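Local atomic coordinates of Nrps/pks (Streptomyces albus, PDB entry 4OPF), a protein that is a ketosynthase domain of the AT-less type I polyketide synthase for oxazolomycin, probably a non-elongating one that only passes on the growing chain. Residues 283-295 against 384-396. Sequence-based numbering, arbitrary orientation.
Sequences GVAADDVTYIETN and WPDAPLLAAVSSF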
loop_
_atom_site.group_PDB
_atom_site.type_symbol
_atom_site.label_atom_id
_atom_site.label_comp_id
_atom_site.label_asym_id
_atom_site.label_seq_id
_atom_site.Cartn_x
_atom_site.Cartn_y
_atom_site.Cartn_z
ATOM N N GLY A 283 15.908 7.815 14.755
ATOM C CA GLY A 283 16.487 8.635 15.788
ATOM C C GLY A 283 17.815 8.075 16.284
ATOM O O GLY A 283 18.155 8.313 17.405
ATOM N N VAL A 284 18.557 7.311 15.487
ATOM C CA VAL A 284 19.812 6.728 16.015
ATOM C C VAL A 284 21.003 7.366 15.318
ATOM O O VAL A 284 20.859 7.853 14.217
ATOM C CB VAL A 284 19.866 5.174 15.903
ATOM C CG1 VAL A 284 18.646 4.576 16.599
ATOM C CG2 VAL A 284 19.880 4.712 14.480
ATOM N N ALA A 285 22.162 7.374 15.953
ATOM C CA ALA A 285 23.360 7.836 15.263
ATOM C C ALA A 285 23.766 6.810 14.206
ATOM O O ALA A 285 23.683 5.614 14.428
ATOM C CB ALA A 285 24.478 8.058 16.274
ATOM N N ALA A 286 24.227 7.261 13.061
ATOM C CA ALA A 286 24.742 6.339 12.045
ATOM C C ALA A 286 25.788 5.365 12.569
ATOM O O ALA A 286 25.796 4.198 12.192
ATOM C CB ALA A 286 25.346 7.152 10.901
ATOM N N ASP A 287 26.713 5.848 13.383
ATOM C CA ASP A 287 27.767 4.999 13.934
ATOM C C ASP A 287 27.273 3.880 14.841
ATOM O O ASP A 287 28.003 2.942 15.110
ATOM C CB ASP A 287 28.753 5.863 14.740
ATOM C CG ASP A 287 29.914 6.422 13.895
ATOM O OD1 ASP A 287 30.212 5.971 12.781
ATOM O OD2 ASP A 287 30.568 7.360 14.386
ATOM N N ASP A 288 26.050 3.988 15.357
ATOM C CA ASP A 288 25.499 2.954 16.186
ATOM C C ASP A 288 24.995 1.766 15.400
ATOM O O ASP A 288 24.801 0.707 15.996
ATOM C CB ASP A 288 24.386 3.500 17.069
ATOM C CG ASP A 288 24.924 4.435 18.163
ATOM O OD1 ASP A 288 26.054 4.269 18.603
ATOM O OD2 ASP A 288 24.200 5.327 18.566
ATOM N N VAL A 289 24.799 1.920 14.098
ATOM C CA VAL A 289 24.347 0.785 13.259
ATOM C C VAL A 289 25.608 -0.006 12.906
ATOM O O VAL A 289 26.481 0.481 12.221
ATOM C CB VAL A 289 23.602 1.256 12.015
ATOM C CG1 VAL A 289 23.141 0.089 11.152
ATOM C CG2 VAL A 289 22.404 2.126 12.395
ATOM N N THR A 290 25.642 -1.235 13.382
ATOM C CA THR A 290 26.806 -2.107 13.371
ATOM C C THR A 290 26.859 -3.073 12.197
ATOM O O THR A 290 27.954 -3.495 11.786
ATOM C CB THR A 290 26.803 -2.902 14.680
ATOM O OG1 THR A 290 26.884 -1.973 15.745
ATOM C CG2 THR A 290 27.926 -3.904 14.804
ATOM N N TYR A 291 25.706 -3.441 11.662
ATOM C CA TYR A 291 25.626 -4.414 10.587
ATOM C C TYR A 291 24.558 -3.987 9.586
ATOM O O TYR A 291 23.505 -3.513 9.986
ATOM C CB TYR A 291 25.215 -5.758 11.170
ATOM C CG TYR A 291 25.169 -6.901 10.175
ATOM C CD1 TYR A 291 26.302 -7.618 9.908
ATOM C CD2 TYR A 291 23.992 -7.242 9.483
ATOM C CE1 TYR A 291 26.316 -8.666 9.026
ATOM C CE2 TYR A 291 23.995 -8.289 8.553
ATOM C CZ TYR A 291 25.146 -9.010 8.353
ATOM O OH TYR A 291 25.230 -10.084 7.484
ATOM N N ILE A 292 24.834 -4.144 8.299
ATOM C CA ILE A 292 23.880 -3.913 7.244
ATOM C C ILE A 292 23.768 -5.177 6.368
ATOM O O ILE A 292 24.757 -5.643 5.796
ATOM C CB ILE A 292 24.323 -2.754 6.379
ATOM C CG1 ILE A 292 24.508 -1.513 7.277
ATOM C CG2 ILE A 292 23.346 -2.463 5.271
ATOM C CD1 ILE A 292 24.973 -0.333 6.527
ATOM N N GLU A 293 22.560 -5.714 6.295
ATOM C CA GLU A 293 22.172 -6.654 5.261
ATOM C C GLU A 293 21.923 -5.837 3.970
ATOM O O GLU A 293 20.904 -5.176 3.811
ATOM C CB GLU A 293 20.940 -7.424 5.699
ATOM C CG GLU A 293 20.242 -8.283 4.607
ATOM C CD GLU A 293 20.980 -9.565 4.224
ATOM O OE1 GLU A 293 21.960 -9.916 4.967
ATOM O OE2 GLU A 293 20.586 -10.222 3.176
ATOM N N THR A 294 22.855 -5.945 3.043
ATOM C CA THR A 294 22.941 -5.115 1.876
ATOM C C THR A 294 21.942 -5.595 0.813
ATOM O O THR A 294 21.467 -6.715 0.840
ATOM C CB THR A 294 24.352 -5.187 1.239
ATOM O OG1 THR A 294 24.648 -6.547 0.857
ATOM C CG2 THR A 294 25.408 -4.717 2.202
ATOM N N ASN A 295 21.692 -4.735 -0.156
ATOM C CA ASN A 295 20.911 -5.077 -1.318
ATOM C C ASN A 295 21.541 -6.166 -2.144
ATOM O O ASN A 295 20.883 -7.109 -2.555
ATOM C CB ASN A 295 20.711 -3.873 -2.187
ATOM C CG ASN A 295 19.809 -4.181 -3.353
ATOM O OD1 ASN A 295 18.722 -4.698 -3.178
ATOM N ND2 ASN A 295 20.293 -3.937 -4.555
ATOM N N TRP A 384 28.538 -10.628 19.007
ATOM C CA TRP A 384 28.335 -9.266 18.582
ATOM C C TRP A 384 29.568 -8.486 19.028
ATOM O O TRP A 384 30.061 -8.689 20.100
ATOM C CB TRP A 384 27.034 -8.683 19.171
ATOM C CG TRP A 384 26.461 -7.481 18.400
ATOM C CD1 TRP A 384 26.655 -6.184 18.696
ATOM C CD2 TRP A 384 25.636 -7.503 17.219
ATOM N NE1 TRP A 384 26.011 -5.404 17.800
ATOM C CE2 TRP A 384 25.371 -6.190 16.884
ATOM C CE3 TRP A 384 25.066 -8.516 16.453
ATOM C CZ2 TRP A 384 24.615 -5.840 15.806
ATOM C CZ3 TRP A 384 24.276 -8.169 15.368
ATOM C CH2 TRP A 384 24.050 -6.832 15.072
ATOM N N PRO A 385 30.076 -7.592 18.186
ATOM C CA PRO A 385 31.185 -6.779 18.638
ATOM C C PRO A 385 30.785 -5.855 19.772
ATOM O O PRO A 385 29.643 -5.819 20.167
ATOM C CB PRO A 385 31.566 -5.961 17.406
ATOM C CG PRO A 385 30.469 -6.098 16.437
ATOM C CD PRO A 385 29.632 -7.266 16.821
ATOM N N ASP A 386 31.747 -5.095 20.273
ATOM C CA ASP A 386 31.519 -4.164 21.368
ATOM C C ASP A 386 30.958 -2.866 20.758
ATOM O O ASP A 386 31.672 -1.903 20.539
ATOM C CB ASP A 386 32.854 -3.948 22.137
ATOM C CG ASP A 386 32.668 -3.211 23.452
ATOM O OD1 ASP A 386 31.549 -2.695 23.696
ATOM O OD2 ASP A 386 33.649 -3.137 24.235
ATOM N N ALA A 387 29.657 -2.877 20.465
ATOM C CA ALA A 387 29.001 -1.811 19.713
ATOM C C ALA A 387 27.500 -2.036 19.810
ATOM O O ALA A 387 27.073 -3.105 20.182
ATOM C CB ALA A 387 29.457 -1.859 18.262
ATOM N N PRO A 388 26.686 -1.016 19.504
ATOM C CA PRO A 388 25.270 -1.199 19.812
ATOM C C PRO A 388 24.573 -2.296 18.972
ATOM O O PRO A 388 24.997 -2.605 17.818
ATOM C CB PRO A 388 24.666 0.180 19.530
ATOM C CG PRO A 388 25.803 1.130 19.710
ATOM C CD PRO A 388 27.041 0.402 19.300
ATOM N N LEU A 389 23.503 -2.852 19.552
ATOM C CA LEU A 389 22.712 -3.878 18.885
ATOM C C LEU A 389 21.703 -3.216 17.925
ATOM O O LEU A 389 20.512 -3.178 18.209
ATOM C CB LEU A 389 21.981 -4.747 19.897
ATOM C CG LEU A 389 22.768 -5.903 20.469
ATOM C CD1 LEU A 389 22.002 -6.492 21.653
ATOM C CD2 LEU A 389 22.997 -6.968 19.398
ATOM N N LEU A 390 22.224 -2.700 16.825
ATOM C CA LEU A 390 21.462 -2.092 15.779
ATOM C C LEU A 390 21.986 -2.593 14.432
ATOM O O LEU A 390 23.194 -2.737 14.239
ATOM C CB LEU A 390 21.587 -0.580 15.810
ATOM C CG LEU A 390 20.785 0.119 16.898
ATOM C CD1 LEU A 390 21.466 1.400 17.314
ATOM C CD2 LEU A 390 19.393 0.502 16.426
ATOM N N ALA A 391 21.042 -2.888 13.549
ATOM C CA ALA A 391 21.282 -3.376 12.211
ATOM C C ALA A 391 20.283 -2.792 11.209
ATOM O O ALA A 391 19.223 -2.273 11.579
ATOM C CB ALA A 391 21.231 -4.902 12.209
ATOM N N ALA A 392 20.644 -2.822 9.942
ATOM C CA ALA A 392 19.798 -2.301 8.889
ATOM C C ALA A 392 19.720 -3.292 7.731
ATOM O O ALA A 392 20.565 -4.211 7.606
ATOM C CB ALA A 392 20.281 -0.975 8.392
ATOM N N VAL A 393 18.678 -3.119 6.915
ATOM C CA VAL A 393 18.360 -3.982 5.798
ATOM C C VAL A 393 17.937 -3.122 4.644
ATOM O O VAL A 393 17.123 -2.251 4.787
ATOM C CB VAL A 393 17.213 -4.923 6.112
ATOM C CG1 VAL A 393 17.035 -5.925 4.958
ATOM C CG2 VAL A 393 17.496 -5.746 7.338
ATOM N N SER A 394 18.489 -3.384 3.474
ATOM C CA SER A 394 18.211 -2.635 2.294
ATOM C C SER A 394 17.607 -3.502 1.246
ATOM O O SER A 394 18.008 -4.652 1.078
ATOM C CB SER A 394 19.501 -2.117 1.712
ATOM O OG SER A 394 20.011 -1.089 2.539
ATOM N N SER A 395 16.727 -2.917 0.450
ATOM C CA SER A 395 16.283 -3.551 -0.768
ATOM C C SER A 395 16.023 -2.520 -1.844
ATOM O O SER A 395 15.158 -1.682 -1.671
ATOM C CB SER A 395 14.994 -4.331 -0.454
ATOM O OG SER A 395 14.642 -5.098 -1.574
ATOM N N PHE A 396 16.778 -2.565 -2.944
ATOM C CA PHE A 396 16.746 -1.575 -3.980
ATOM C C PHE A 396 16.395 -2.336 -5.249
ATOM O O PHE A 396 17.189 -3.099 -5.750
ATOM C CB PHE A 396 18.079 -0.917 -4.158
ATOM C CG PHE A 396 18.702 -0.334 -2.917
ATOM C CD1 PHE A 396 17.964 0.183 -1.877
ATOM C CD2 PHE A 396 20.058 -0.265 -2.834
ATOM C CE1 PHE A 396 18.572 0.764 -0.787
ATOM C CE2 PHE A 396 20.675 0.291 -1.757
ATOM C CZ PHE A 396 19.952 0.803 -0.726
HETATM O O HOH W 1 18.744 -4.672 -7.151
#
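Parallel pairing in the ketosynthase sets strand 291-293 beside strand 390-396, Ile-292 next to Ala-392 and Glu-293 next to Val-393. Ala-392 is gripped twice: its N donates to Tyr-291 O (2.9 Å) and its O accepts from Glu-293 N (2.8 Å), after which Ser-394 N continues to Glu-293 O. These strands belong to the layered alpha-beta sandwich of the thiolase fold, in which each sheet lies between helical layers. On one face Ile-292 and the small Ala-392, which leaves room for Val-289 CG1 at 4.1 Å, lie toward helix 300-314; on the other, Tyr-291, Ala-391 and Val-393 meet helix 338-352. There Glu-293 lays its aliphatic CG alongside Val-393 CG1, while its buried carboxylate pairs with Lys-345.

Toward the N-terminal end of the pairing, Thr-290 N donates to Leu-390 O (3.0 Å), and its side chain suits the place by having two unlike branches. With OG1 beside its backbone N (chi1 -61°), the hydroxyl donates to Pro-388 O at 2.9 Å, in the carbonyl plane, and CG2 meets Pro-385 CG tip to tip. Trp-384 NE1 reaches the same oxygen from above that plane, its indole between Leu-389 CD2 and Pro-385 CD.

Beyond the strand, Asn-295 probably stands where elongating ketosynthases have the histidine of the HGTGT motif. Its OD1 takes the place of a backbone acceptor for Phe-396 N, 2.9 Å away and almost straight (174°), the donor well above the amide plane. A leucine here would probably leave buried Phe-396 N without this acceptor and the water at Phe-396 O without its ND2 donor. Asn-295 CB packs against Phe-396 CD2 at 3.7 Å.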